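Local coordinates for protein methylenetetrahydrofolate--tRNA-(uracil-5-)-methyltransferase TrmFO (Thermus thermophilus, PDB 3G5S) that probably catalyses the folate- and FAD-dependent methylation of uridine 54 in tRNA to 5-methyluridine, at residues T61-L66 and E372-G377; F175-Y180 and Y186-M191; E194-F199 and R232-L237; L281-Q286 and P392-W397; R288-Q291 and G295-N298. All blocks are in the same frame, centred on the assembly; numbering follows the deposited sequence.

In the fold
The family's FAD-binding Rossmann-type sheet is accompanied by a second, antiparallel sheet, and contacts 2, 3 and 5 gather around the latter, their centres 16 to 19 Å apart. Contact 2 forms the edge hairpin, strand 187-191 runs on into helix 193-205 of contact 3, and Phe199 of that helix touches Leu289 in contact 5. Contacts 4 and 5 share helix 283-290, with centres 14 Å apart. Contact 4 then crosses to the loop 392-397, which touches contact 1, where two helices from distant parts of the chain meet. The segments of contacts 1 and 4 alternate along the sequence, so 372-377 and 392-397, late in the chain, pack on much earlier elements.

Contact 1 (T61-L66 and E372-G377); sequences TNAKGL and ESMLGG
With chi1 of Met374 at -172°, CG lies anti to the backbone N, and bends at chi2 and chi3 fold the rest of this selenomethionine back so that its methyl faces Ala63. Leu66 takes a matching first torsion (chi1 173°), which swings its CG and CD2 out to meet the root of the same side chain. Met374 is therefore held at two points: its CE touches Ala63 CB at 3.6 Å, while its CB rests against Leu66 CD2 at 3.8 Å. Between them, Met374 CG passes 3.7 Å from Ala63 O. All three residues are buried, and no hydrogen bond joins the two segments, so the meeting surface is held by apolar contact, with the Leu66 and Met374 side chains running obliquely past each other. Trp397 and Ala395 of the neighbouring loop add to the covering of Met374. Hydrogen bonds order the start of the second helix: Ser373 OG accepts from Gly376 N at 3.0 Å, and the carboxylate of Glu70, one turn after Leu66 on helix 63-74, takes up the backbone N-H groups of Met374 and Leu375. Two helices far apart in sequence, 63-74 and 374-384, thus meet near their N-terminal ends, the second beginning with a classic serine N-cap.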
# COMPACT_ATOMS: atom_id res chain seq x y z
N THR A 61 -5.50 13.46 -12.80
CA THR A 61 -5.02 12.25 -13.46
C THR A 61 -4.24 11.35 -12.51
O THR A 61 -3.75 10.29 -12.92
CB THR A 61 -4.10 12.59 -14.64
OG1 THR A 61 -2.97 13.31 -14.15
CG2 THR A 61 -4.84 13.43 -15.67
N ASN A 62 -4.14 11.75 -11.24
CA ASN A 62 -3.34 11.02 -10.25
C ASN A 62 -4.20 10.29 -9.24
O ASN A 62 -5.06 10.88 -8.60
CB ASN A 62 -2.41 11.97 -9.49
CG ASN A 62 -1.33 12.55 -10.36
OD1 ASN A 62 -0.59 11.83 -11.02
ND2 ASN A 62 -1.23 13.88 -10.36
N ALA A 63 -3.95 8.99 -9.08
CA ALA A 63 -4.68 8.20 -8.09
C ALA A 63 -4.54 8.78 -6.68
O ALA A 63 -5.50 8.79 -5.91
CB ALA A 63 -4.22 6.76 -8.12
N LYS A 64 -3.34 9.24 -6.33
CA LYS A 64 -3.14 9.88 -5.04
C LYS A 64 -3.91 11.20 -4.95
O LYS A 64 -4.36 11.59 -3.88
CB LYS A 64 -1.65 10.07 -4.77
CG LYS A 64 -0.92 8.77 -4.41
CD LYS A 64 0.57 8.98 -4.18
CE LYS A 64 1.28 7.68 -3.84
NZ LYS A 64 1.15 7.31 -2.40
N GLY A 65 -4.06 11.88 -6.08
CA GLY A 65 -4.86 13.09 -6.13
C GLY A 65 -6.32 12.82 -5.80
O GLY A 65 -6.96 13.59 -5.08
N LEU A 66 -6.86 11.72 -6.31
CA LEU A 66 -8.21 11.33 -5.94
C LEU A 66 -8.29 11.03 -4.44
O LEU A 66 -9.21 11.49 -3.76
CB LEU A 66 -8.69 10.13 -6.75
CG LEU A 66 -10.03 9.54 -6.32
CD1 LEU A 66 -11.14 10.58 -6.30
CD2 LEU A 66 -10.41 8.35 -7.19
N GLU A 372 -15.46 2.21 -6.55
CA GLU A 372 -15.11 3.32 -7.45
C GLU A 372 -14.24 4.37 -6.77
O GLU A 372 -13.56 5.13 -7.44
CB GLU A 372 -16.35 4.01 -8.01
CG GLU A 372 -17.16 3.15 -8.96
CD GLU A 372 -17.94 2.05 -8.26
OE1 GLU A 372 -18.14 2.13 -7.03
OE2 GLU A 372 -18.35 1.10 -8.97
N SER A 373 -14.31 4.44 -5.44
CA SER A 373 -13.49 5.39 -4.71
C SER A 373 -12.10 4.80 -4.55
O SER A 373 -11.92 3.58 -4.53
CB SER A 373 -14.09 5.75 -3.36
OG SER A 373 -14.04 4.69 -2.43
N MSE A 374 -11.11 5.67 -4.41
CA MSE A 374 -9.75 5.19 -4.24
C MSE A 374 -9.58 4.50 -2.88
O MSE A 374 -8.96 3.43 -2.80
CB MSE A 374 -8.73 6.31 -4.43
CG MSE A 374 -7.28 5.85 -4.45
SE MSE A 374 -6.90 4.48 -5.80
CE MSE A 374 -7.49 5.45 -7.37
N LEU A 375 -10.12 5.07 -1.82
CA LEU A 375 -10.01 4.40 -0.52
C LEU A 375 -10.72 3.05 -0.58
O LEU A 375 -10.22 2.05 -0.07
CB LEU A 375 -10.56 5.26 0.61
CG LEU A 375 -10.51 4.59 1.99
CD1 LEU A 375 -9.10 4.09 2.33
CD2 LEU A 375 -11.02 5.54 3.06
N GLY A 376 -11.90 3.01 -1.20
CA GLY A 376 -12.63 1.76 -1.34
C GLY A 376 -11.86 0.73 -2.15
O GLY A 376 -11.80 -0.44 -1.80
N GLY A 377 -11.28 1.17 -3.26
CA GLY A 377 -10.49 0.25 -4.06
C GLY A 377 -9.32 -0.29 -3.27
O GLY A 377 -8.99 -1.47 -3.36

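Contact 2 (F175-Y180 and Y186-M191); sequences FRAGRY and YLNCPM
A beta hairpin forms one edge of the antiparallel sheet, pairing strand 175-176 with strand 187-191, which in turn pairs with strand 258-264. Phe175 and Asn188 are a hydrogen-bonded antiparallel pair: Phe175 N donates to Asn188 O at 3.0 Å and Asn188 N returns a bond to Phe175 O at 2.8 Å. Arg176 and Leu187 form the adjoining non-hydrogen-bonded pair, with Arg176 CD against Leu187 CD2 at 3.5 Å, and beyond it Ala177 N donates to Tyr186 O. The Asn188 amide fixes the departing chain, because ND2 donates to both Phe175 O and Ala177 O, while OD1 is held by Gln261 of the next strand. Phe175 O thus accepts two bonds, from the side-chain and main-chain nitrogens of Asn188, on opposite faces of its carbonyl plane. With chi1 62° the Phe175 ring folds over its partner: Asn188 CB lies over one face, 3.8 Å from the centroid, and Pro190 CG meets the ring edge at CE1, 3.8 Å away.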
# COMPACT_ATOMS: atom_id res chain seq x y z
N PHE A 175 1.88 -16.55 -23.51
CA PHE A 175 1.02 -17.73 -23.45
C PHE A 175 0.66 -18.06 -22.01
O PHE A 175 1.50 -17.91 -21.11
CB PHE A 175 1.63 -18.93 -24.20
CG PHE A 175 2.94 -19.42 -23.64
CD1 PHE A 175 4.15 -18.85 -24.04
CD2 PHE A 175 2.97 -20.47 -22.74
CE1 PHE A 175 5.35 -19.33 -23.54
CE2 PHE A 175 4.16 -20.94 -22.24
CZ PHE A 175 5.36 -20.37 -22.64
N ARG A 176 -0.59 -18.46 -21.79
CA ARG A 176 -1.05 -18.86 -20.46
C ARG A 176 -0.68 -20.31 -20.23
O ARG A 176 -1.05 -21.19 -21.01
CB ARG A 176 -2.57 -18.72 -20.33
CG ARG A 176 -3.12 -17.30 -20.11
CD ARG A 176 -2.88 -16.75 -18.70
NE ARG A 176 -3.80 -17.26 -17.68
CZ ARG A 176 -4.91 -16.64 -17.28
NH1 ARG A 176 -5.27 -15.49 -17.84
NH2 ARG A 176 -5.67 -17.18 -16.34
N ALA A 177 0.03 -20.57 -19.14
CA ALA A 177 0.39 -21.93 -18.79
C ALA A 177 0.98 -21.98 -17.39
O ALA A 177 1.60 -21.03 -16.92
CB ALA A 177 1.38 -22.51 -19.78
N GLY A 178 0.73 -23.10 -16.73
CA GLY A 178 1.46 -23.44 -15.53
C GLY A 178 2.51 -24.42 -16.00
O GLY A 178 2.36 -25.04 -17.05
N ARG A 179 3.59 -24.55 -15.24
CA ARG A 179 4.62 -25.51 -15.58
C ARG A 179 4.05 -26.92 -15.55
O ARG A 179 3.21 -27.24 -14.71
CB ARG A 179 5.80 -25.38 -14.63
CG ARG A 179 6.35 -23.97 -14.53
CD ARG A 179 7.54 -23.92 -13.60
NE ARG A 179 7.93 -22.56 -13.23
CZ ARG A 179 8.68 -21.77 -13.99
NH1 ARG A 179 9.11 -22.19 -15.17
NH2 ARG A 179 8.99 -20.56 -13.56
N TYR A 180 4.51 -27.76 -16.47
CA TYR A 180 4.08 -29.15 -16.53
C TYR A 180 2.56 -29.28 -16.64
O TYR A 180 1.97 -30.27 -16.20
CB TYR A 180 4.58 -29.91 -15.30
CG TYR A 180 6.09 -29.88 -15.16
CD1 TYR A 180 6.91 -30.56 -16.05
CD2 TYR A 180 6.69 -29.16 -14.13
CE1 TYR A 180 8.28 -30.54 -15.92
CE2 TYR A 180 8.07 -29.13 -14.00
CZ TYR A 180 8.86 -29.82 -14.89
OH TYR A 180 10.23 -29.79 -14.76
N TYR A 186 -0.52 -18.76 -14.97
CA TYR A 186 0.46 -17.71 -15.19
C TYR A 186 0.47 -17.27 -16.65
O TYR A 186 0.21 -18.07 -17.55
CB TYR A 186 1.86 -18.18 -14.80
CG TYR A 186 2.03 -18.50 -13.33
CD1 TYR A 186 2.50 -17.54 -12.45
CD2 TYR A 186 1.71 -19.75 -12.83
CE1 TYR A 186 2.65 -17.82 -11.10
CE2 TYR A 186 1.85 -20.04 -11.49
CZ TYR A 186 2.33 -19.07 -10.63
OH TYR A 186 2.47 -19.35 -9.29
N LEU A 187 0.78 -16.00 -16.87
CA LEU A 187 1.09 -15.51 -18.20
C LEU A 187 2.60 -15.60 -18.38
O LEU A 187 3.36 -15.18 -17.51
CB LEU A 187 0.62 -14.07 -18.39
CG LEU A 187 -0.79 -13.89 -18.96
CD1 LEU A 187 -1.18 -12.43 -18.94
CD2 LEU A 187 -0.85 -14.44 -20.38
N ASN A 188 3.03 -16.16 -19.50
CA ASN A 188 4.45 -16.36 -19.76
C ASN A 188 4.88 -15.54 -20.96
O ASN A 188 4.26 -15.64 -22.01
CB ASN A 188 4.73 -17.84 -20.00
CG ASN A 188 4.31 -18.70 -18.83
OD1 ASN A 188 5.02 -18.80 -17.84
ND2 ASN A 188 3.13 -19.31 -18.94
N CYS A 189 5.92 -14.74 -20.79
CA CYS A 189 6.47 -13.92 -21.86
C CYS A 189 7.80 -14.52 -22.30
O CYS A 189 8.82 -14.28 -21.66
CB CYS A 189 6.71 -12.49 -21.36
SG CYS A 189 5.25 -11.67 -20.68
N PRO A 190 7.79 -15.32 -23.38
CA PRO A 190 9.04 -15.97 -23.79
C PRO A 190 10.01 -15.01 -24.48
O PRO A 190 9.60 -14.06 -25.16
CB PRO A 190 8.57 -17.05 -24.76
CG PRO A 190 7.27 -16.55 -25.30
CD PRO A 190 6.64 -15.75 -24.20
N MSE A 191 11.29 -15.31 -24.32
CA MSE A 191 12.38 -14.47 -24.78
C MSE A 191 13.40 -15.34 -25.48
O MSE A 191 13.63 -16.49 -25.08
CB MSE A 191 13.04 -13.84 -23.56
CG MSE A 191 13.65 -12.52 -23.82
SE MSE A 191 14.03 -11.72 -22.14
CE MSE A 191 12.29 -11.68 -21.40

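Contact 3 (E194-F199 and R232-L237); sequences EEYRRF and RGYQTL
Tyr196 and Tyr234 meet edge to face, with ring planes at 79° and centroids 5.1 Å apart, and this T-shaped pair is the tight half of the contact. Tyr196 CE2 stands over one face of the Tyr234 ring, toward its rim. With chi1 172°, Tyr196 reaches straight out from its helix, and its hydroxyl donates a short bond, 2.6 Å from OH to Tyr234 O. A water also donates to Tyr196 OH at 3.0 Å; the same water donates to Gly233 O and accepts from Leu237 N, so the buried hydroxyl takes part in two hydrogen bonds, one given and one received. Leu237 CB fills in beside Tyr196 OH at 3.6 Å. The other side, toward solvent at the exposed Arg197, is close but holds no good polar bond. There the Arg197 guanidinium lies beyond the opposite side of the Tyr234 ring plane, tilted 31° to it, with Tyr234 CE2 above the guanidinium centre. Although Arg197 NH1 comes within 3.0 Å of Tyr234 OH, the angle is too poor for a hydrogen bond, and the ion pair of Arg197 with Glu193 is long and weak. The Gly233 turn and helix 236-239 thereby dock on helix 193-205, which follows strand 187-191; Leu237 reaches Leu203, while Tyr196 packs on Met242 and Phe257.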
# COMPACT_ATOMS: atom_id res chain seq x y z
N GLU A 194 19.06 -13.67 -27.46
CA GLU A 194 19.48 -12.29 -27.68
C GLU A 194 18.66 -11.30 -26.86
O GLU A 194 19.20 -10.33 -26.32
CB GLU A 194 19.43 -11.92 -29.17
CG GLU A 194 19.50 -10.41 -29.45
CD GLU A 194 20.78 -9.74 -28.96
OE1 GLU A 194 21.76 -10.45 -28.64
OE2 GLU A 194 20.82 -8.49 -28.90
N GLU A 195 17.36 -11.54 -26.75
CA GLU A 195 16.53 -10.67 -25.93
C GLU A 195 16.93 -10.77 -24.46
O GLU A 195 16.96 -9.76 -23.75
CB GLU A 195 15.05 -11.00 -26.12
CG GLU A 195 14.54 -10.60 -27.49
CD GLU A 195 13.17 -11.14 -27.81
OE1 GLU A 195 12.83 -12.25 -27.36
OE2 GLU A 195 12.42 -10.46 -28.56
N TYR A 196 17.23 -11.98 -24.01
CA TYR A 196 17.71 -12.16 -22.65
C TYR A 196 19.03 -11.41 -22.43
O TYR A 196 19.21 -10.73 -21.43
CB TYR A 196 17.88 -13.63 -22.29
CG TYR A 196 18.56 -13.80 -20.95
CD1 TYR A 196 17.88 -13.53 -19.77
CD2 TYR A 196 19.89 -14.19 -20.87
CE1 TYR A 196 18.51 -13.66 -18.55
CE2 TYR A 196 20.53 -14.32 -19.65
CZ TYR A 196 19.82 -14.06 -18.49
OH TYR A 196 20.43 -14.17 -17.26
N ARG A 197 19.95 -11.54 -23.37
CA ARG A 197 21.24 -10.87 -23.24
C ARG A 197 21.10 -9.34 -23.12
O ARG A 197 21.75 -8.73 -22.27
CB ARG A 197 22.18 -11.27 -24.39
CG ARG A 197 22.45 -12.78 -24.47
CD ARG A 197 23.64 -13.12 -25.37
NE ARG A 197 24.91 -13.13 -24.64
CZ ARG A 197 25.56 -14.24 -24.28
NH1 ARG A 197 25.07 -15.43 -24.58
NH2 ARG A 197 26.70 -14.15 -23.61
N ARG A 198 20.25 -8.74 -23.94
CA ARG A 198 19.98 -7.30 -23.86
C ARG A 198 19.43 -6.93 -22.49
O ARG A 198 19.87 -5.96 -21.87
CB ARG A 198 19.01 -6.84 -24.97
CG ARG A 198 18.63 -5.34 -24.94
CD ARG A 198 17.40 -5.01 -25.81
NE ARG A 198 17.05 -3.59 -25.77
CZ ARG A 198 15.82 -3.11 -25.97
NH1 ARG A 198 14.82 -3.94 -26.23
NH2 ARG A 198 15.59 -1.81 -25.90
N PHE A 199 18.46 -7.71 -22.02
CA PHE A 199 17.80 -7.47 -20.75
C PHE A 199 18.78 -7.60 -19.58
O PHE A 199 18.85 -6.74 -18.70
CB PHE A 199 16.63 -8.44 -20.61
CG PHE A 199 15.77 -8.20 -19.41
CD1 PHE A 199 14.91 -7.12 -19.35
CD2 PHE A 199 15.80 -9.08 -18.34
CE1 PHE A 199 14.11 -6.91 -18.24
CE2 PHE A 199 15.00 -8.88 -17.24
CZ PHE A 199 14.15 -7.79 -17.19
N ARG A 232 25.43 -11.24 -10.27
CA ARG A 232 26.08 -12.44 -9.78
C ARG A 232 26.34 -13.46 -10.90
O ARG A 232 26.97 -14.49 -10.67
CB ARG A 232 25.31 -13.00 -8.57
CG ARG A 232 25.34 -11.98 -7.41
CD ARG A 232 24.59 -12.36 -6.13
NE ARG A 232 24.62 -11.24 -5.19
CZ ARG A 232 24.15 -11.28 -3.94
NH1 ARG A 232 23.62 -12.39 -3.45
NH2 ARG A 232 24.22 -10.20 -3.18
N GLY A 233 25.89 -13.14 -12.11
CA GLY A 233 26.25 -13.93 -13.28
C GLY A 233 25.17 -14.11 -14.33
O GLY A 233 23.98 -14.09 -14.01
N TYR A 234 25.59 -14.29 -15.57
CA TYR A 234 24.70 -14.52 -16.70
C TYR A 234 23.70 -15.66 -16.45
O TYR A 234 22.55 -15.59 -16.86
CB TYR A 234 25.53 -14.82 -17.95
CG TYR A 234 24.76 -15.03 -19.24
CD1 TYR A 234 24.40 -16.30 -19.67
CD2 TYR A 234 24.42 -13.95 -20.04
CE1 TYR A 234 23.71 -16.49 -20.85
CE2 TYR A 234 23.73 -14.13 -21.23
CZ TYR A 234 23.38 -15.40 -21.63
OH TYR A 234 22.69 -15.58 -22.81
N GLN A 235 24.14 -16.72 -15.78
CA GLN A 235 23.29 -17.89 -15.58
C GLN A 235 22.19 -17.69 -14.54
O GLN A 235 21.19 -18.40 -14.56
CB GLN A 235 24.12 -19.09 -15.15
CG GLN A 235 25.08 -19.60 -16.20
CD GLN A 235 25.72 -20.90 -15.76
OE1 GLN A 235 26.60 -20.92 -14.89
NE2 GLN A 235 25.28 -22.01 -16.34
N THR A 236 22.40 -16.75 -13.64
CA THR A 236 21.61 -16.67 -12.42
C THR A 236 20.11 -16.51 -12.68
O THR A 236 19.30 -17.26 -12.15
CB THR A 236 22.12 -15.52 -11.53
OG1 THR A 236 23.55 -15.51 -11.54
CG2 THR A 236 21.60 -15.68 -10.11
N LEU A 237 19.74 -15.54 -13.51
CA LEU A 237 18.32 -15.34 -13.79
C LEU A 237 17.69 -16.54 -14.50
O LEU A 237 16.51 -16.83 -14.33
CB LEU A 237 18.09 -14.05 -14.58
CG LEU A 237 18.36 -12.76 -13.81
CD1 LEU A 237 18.44 -11.57 -14.75
CD2 LEU A 237 17.30 -12.54 -12.74
O HOH W 1 21.45 -13.46 -14.56

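Contact 4 (L281-Q286 and P392-W397); sequences LKWPEQ and PMYANW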
# COMPACT_ATOMS: atom_id res chain seq x y z
N LEU A 281 15.40 -1.18 -7.82
CA LEU A 281 15.71 -0.22 -8.87
C LEU A 281 14.87 1.04 -8.76
O LEU A 281 13.74 1.00 -8.29
CB LEU A 281 15.48 -0.86 -10.24
CG LEU A 281 16.49 -1.92 -10.67
CD1 LEU A 281 16.09 -2.51 -12.01
CD2 LEU A 281 17.90 -1.35 -10.74
N LYS A 282 15.43 2.16 -9.21
CA LYS A 282 14.66 3.39 -9.31
C LYS A 282 13.51 3.16 -10.27
O LYS A 282 13.62 2.39 -11.22
CB LYS A 282 15.54 4.55 -9.78
CG LYS A 282 16.71 4.81 -8.86
CD LYS A 282 17.37 6.14 -9.15
CE LYS A 282 18.54 6.38 -8.21
NZ LYS A 282 19.00 7.79 -8.22
N TRP A 283 12.39 3.83 -10.03
CA TRP A 283 11.18 3.53 -10.78
C TRP A 283 11.30 3.78 -12.29
O TRP A 283 10.85 2.95 -13.08
CB TRP A 283 9.98 4.22 -10.11
CG TRP A 283 9.72 3.66 -8.72
CD1 TRP A 283 10.50 2.76 -8.04
CD2 TRP A 283 8.64 3.98 -7.85
NE1 TRP A 283 9.96 2.49 -6.81
CE2 TRP A 283 8.82 3.23 -6.66
CE3 TRP A 283 7.53 4.83 -7.95
CZ2 TRP A 283 7.92 3.29 -5.60
CZ3 TRP A 283 6.65 4.89 -6.88
CH2 TRP A 283 6.85 4.13 -5.73
N PRO A 284 11.92 4.90 -12.72
CA PRO A 284 12.07 5.07 -14.17
C PRO A 284 12.91 3.96 -14.80
O PRO A 284 12.68 3.60 -15.96
CB PRO A 284 12.78 6.42 -14.29
CG PRO A 284 12.38 7.16 -13.05
CD PRO A 284 12.33 6.10 -11.97
N GLU A 285 13.87 3.42 -14.06
CA GLU A 285 14.66 2.31 -14.56
C GLU A 285 13.83 1.04 -14.67
O GLU A 285 13.96 0.29 -15.63
CB GLU A 285 15.89 2.06 -13.69
CG GLU A 285 16.88 3.21 -13.69
CD GLU A 285 17.60 3.38 -15.02
OE1 GLU A 285 16.97 3.75 -16.03
OE2 GLU A 285 18.82 3.13 -15.05
N GLN A 286 12.96 0.80 -13.69
CA GLN A 286 12.06 -0.34 -13.77
C GLN A 286 11.20 -0.26 -15.02
O GLN A 286 11.02 -1.25 -15.72
CB GLN A 286 11.17 -0.41 -12.54
CG GLN A 286 11.89 -0.76 -11.25
CD GLN A 286 10.94 -0.98 -10.09
OE1 GLN A 286 9.88 -1.58 -10.25
NE2 GLN A 286 11.31 -0.48 -8.92
N PRO A 392 2.65 -5.15 0.15
CA PRO A 392 1.85 -3.94 0.39
C PRO A 392 1.41 -3.22 -0.87
O PRO A 392 2.02 -3.37 -1.94
CB PRO A 392 2.80 -3.05 1.20
CG PRO A 392 3.84 -4.01 1.78
CD PRO A 392 4.01 -5.05 0.71
N MSE A 393 0.38 -2.40 -0.73
CA MSE A 393 -0.22 -1.69 -1.85
C MSE A 393 -0.33 -0.20 -1.58
O MSE A 393 -0.69 0.22 -0.48
CB MSE A 393 -1.61 -2.28 -2.13
CG MSE A 393 -2.32 -1.69 -3.34
SE MSE A 393 -1.24 -1.75 -4.96
CE MSE A 393 -0.76 -3.62 -4.92
N TYR A 394 -0.03 0.59 -2.61
CA TYR A 394 -0.30 2.02 -2.59
C TYR A 394 -1.38 2.39 -3.61
O TYR A 394 -1.75 1.56 -4.44
CB TYR A 394 0.97 2.86 -2.75
CG TYR A 394 1.78 2.70 -4.02
CD1 TYR A 394 3.02 2.09 -4.01
CD2 TYR A 394 1.34 3.24 -5.22
CE1 TYR A 394 3.79 2.00 -5.16
CE2 TYR A 394 2.10 3.15 -6.39
CZ TYR A 394 3.33 2.53 -6.34
OH TYR A 394 4.12 2.42 -7.47
N ALA A 395 -1.90 3.61 -3.52
CA ALA A 395 -2.99 4.03 -4.39
C ALA A 395 -2.55 4.06 -5.85
O ALA A 395 -1.50 4.60 -6.18
CB ALA A 395 -3.47 5.41 -3.98
N ASN A 396 -3.38 3.48 -6.71
CA ASN A 396 -3.12 3.47 -8.15
C ASN A 396 -4.43 3.19 -8.88
O ASN A 396 -5.39 2.68 -8.28
CB ASN A 396 -2.05 2.44 -8.51
CG ASN A 396 -2.50 1.02 -8.27
OD1 ASN A 396 -2.28 0.46 -7.18
ND2 ASN A 396 -3.16 0.43 -9.25
N TRP A 397 -4.47 3.51 -10.17
CA TRP A 397 -5.70 3.38 -10.93
C TRP A 397 -6.14 1.94 -11.20
O TRP A 397 -7.28 1.72 -11.57
CB TRP A 397 -5.60 4.16 -12.24
CG TRP A 397 -5.54 5.64 -12.06
CD1 TRP A 397 -4.55 6.47 -12.48
CD2 TRP A 397 -6.55 6.48 -11.46
NE1 TRP A 397 -4.86 7.77 -12.17
CE2 TRP A 397 -6.08 7.80 -11.55
CE3 TRP A 397 -7.78 6.23 -10.86
CZ2 TRP A 397 -6.82 8.89 -11.05
CZ3 TRP A 397 -8.51 7.31 -10.36
CH2 TRP A 397 -8.03 8.62 -10.46
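Trp283 and Tyr394 reach for each other from opposite directions, the Tyr394 hydroxyl end coming up obliquely to the outer CZ3-CH2 side of the indole. The Tyr394 hydroxyl oxygen lies 3.6 Å from Trp283 CZ3, and Tyr394 CE1 is 3.8 Å from Trp283 CH2. The planes are close to parallel, at 14°, but slid so far apart that they barely overlap: the centroid of the tryptophan six-membered ring is 5.6 Å from that of the tyrosine. With chi1 61°, Tyr394 CG sits between the backbone N and the carbonyl carbon, and the ring is thrown across toward helix 283-290. Its hydroxyl is anchored by the backbone N of Tyr304, whose own ring stacks on Trp283, so one residue steadies both partners. The contact thus bridges the N-terminal end of a helix flanking the antiparallel sheet and the long loop between helices 374-384 and 409-429, with the Tyr394 side chain about 8 Å from the bound FAD. Further out, Leu281 O lies at the edge of the indole, in its plane. That same carbonyl accepts from Gln286 NE2 at 2.9 Å with a nearly straight N-H (168°), and Gln286 OE1 takes the N-H of Gly305. On the loop side, Ala395 N is held by Glu345.

Contact 5 (R288-Q291 and G295-N298); sequences RLIQ and GLEN
One face of the Gln291 side-chain amide is occupied by Glu297 O, which stands almost directly above CD at 3.3 Å, while its NE2 donates to Ala299 O. This is a tight helix-loop-strand connection, in which the chain leaving helix 283-290 doubles back alongside the helix end before entering strand 301-303. The Gln291 chain, extended beyond CG, lies along the returning backbone, with its CG 3.4 Å from Leu296 O. No conventional hydrogen bond spans the two segments. Instead, two CA-H...O contacts run in opposite senses, from Gln291 CA to Leu296 O and from Glu297 CA to Gln291 O, each 3.4 Å long. On the buried side Ile290 CG2 meets Leu296 CD1 at 3.9 Å, and Ile169 packs against Leu296. Glu297 CB sets off away from the helix end, CG still passing 3.6 Å from Gln291 O, and the bend at chi2 (92°) brings the carboxylate back over its own loop. There Glu297 OE1 accepts from Gly295 N at 2.9 Å, on the syn side and 34° out of the carboxylate plane.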
# COMPACT_ATOMS: atom_id res chain seq x y z
N ARG A 288 11.79 1.31 -17.87
CA ARG A 288 12.61 1.09 -19.05
C ARG A 288 12.91 -0.40 -19.25
O ARG A 288 12.83 -0.93 -20.36
CB ARG A 288 13.91 1.88 -18.94
CG ARG A 288 14.78 1.81 -20.18
CD ARG A 288 15.90 2.83 -20.12
NE ARG A 288 16.75 2.64 -18.95
CZ ARG A 288 17.81 1.83 -18.92
NH1 ARG A 288 18.15 1.13 -20.00
NH2 ARG A 288 18.52 1.72 -17.81
N LEU A 289 13.24 -1.07 -18.15
CA LEU A 289 13.57 -2.49 -18.20
C LEU A 289 12.35 -3.34 -18.52
O LEU A 289 12.41 -4.24 -19.36
CB LEU A 289 14.20 -2.92 -16.87
CG LEU A 289 15.71 -2.73 -16.72
CD1 LEU A 289 16.43 -3.94 -17.28
CD2 LEU A 289 16.19 -1.46 -17.42
N ILE A 290 11.24 -3.06 -17.85
CA ILE A 290 10.03 -3.84 -18.06
C ILE A 290 9.60 -3.78 -19.52
O ILE A 290 9.15 -4.78 -20.09
CB ILE A 290 8.88 -3.35 -17.14
CG1 ILE A 290 9.15 -3.77 -15.69
CG2 ILE A 290 7.54 -3.90 -17.61
CD1 ILE A 290 8.35 -2.99 -14.68
N GLN A 291 9.76 -2.63 -20.15
CA GLN A 291 9.27 -2.49 -21.51
C GLN A 291 10.18 -3.15 -22.55
O GLN A 291 9.88 -3.14 -23.74
CB GLN A 291 8.93 -1.02 -21.81
CG GLN A 291 7.76 -0.53 -20.94
CD GLN A 291 7.24 0.84 -21.34
OE1 GLN A 291 7.97 1.65 -21.92
NE2 GLN A 291 5.98 1.11 -21.02
N GLY A 295 5.79 -8.51 -24.93
CA GLY A 295 4.45 -8.41 -24.39
C GLY A 295 4.24 -7.18 -23.52
O GLY A 295 3.12 -6.70 -23.38
N LEU A 296 5.33 -6.66 -22.96
CA LEU A 296 5.24 -5.56 -22.02
C LEU A 296 5.78 -4.24 -22.58
O LEU A 296 6.02 -3.29 -21.83
CB LEU A 296 5.96 -5.92 -20.71
CG LEU A 296 5.47 -7.21 -20.04
CD1 LEU A 296 6.19 -7.42 -18.71
CD2 LEU A 296 3.96 -7.20 -19.82
N GLU A 297 5.97 -4.18 -23.90
CA GLU A 297 6.57 -3.00 -24.52
C GLU A 297 5.81 -1.71 -24.23
O GLU A 297 6.41 -0.63 -24.19
CB GLU A 297 6.70 -3.21 -26.03
CG GLU A 297 7.75 -4.24 -26.42
CD GLU A 297 7.20 -5.65 -26.57
OE1 GLU A 297 6.05 -5.92 -26.15
OE2 GLU A 297 7.93 -6.51 -27.11
N ASN A 298 4.50 -1.82 -24.03
CA ASN A 298 3.68 -0.66 -23.70
C ASN A 298 2.94 -0.85 -22.38
O ASN A 298 1.88 -0.27 -22.16
CB ASN A 298 2.72 -0.35 -24.84
CG ASN A 298 3.44 0.05 -26.10
OD1 ASN A 298 3.96 1.16 -26.19
ND2 ASN A 298 3.50 -0.85 -27.07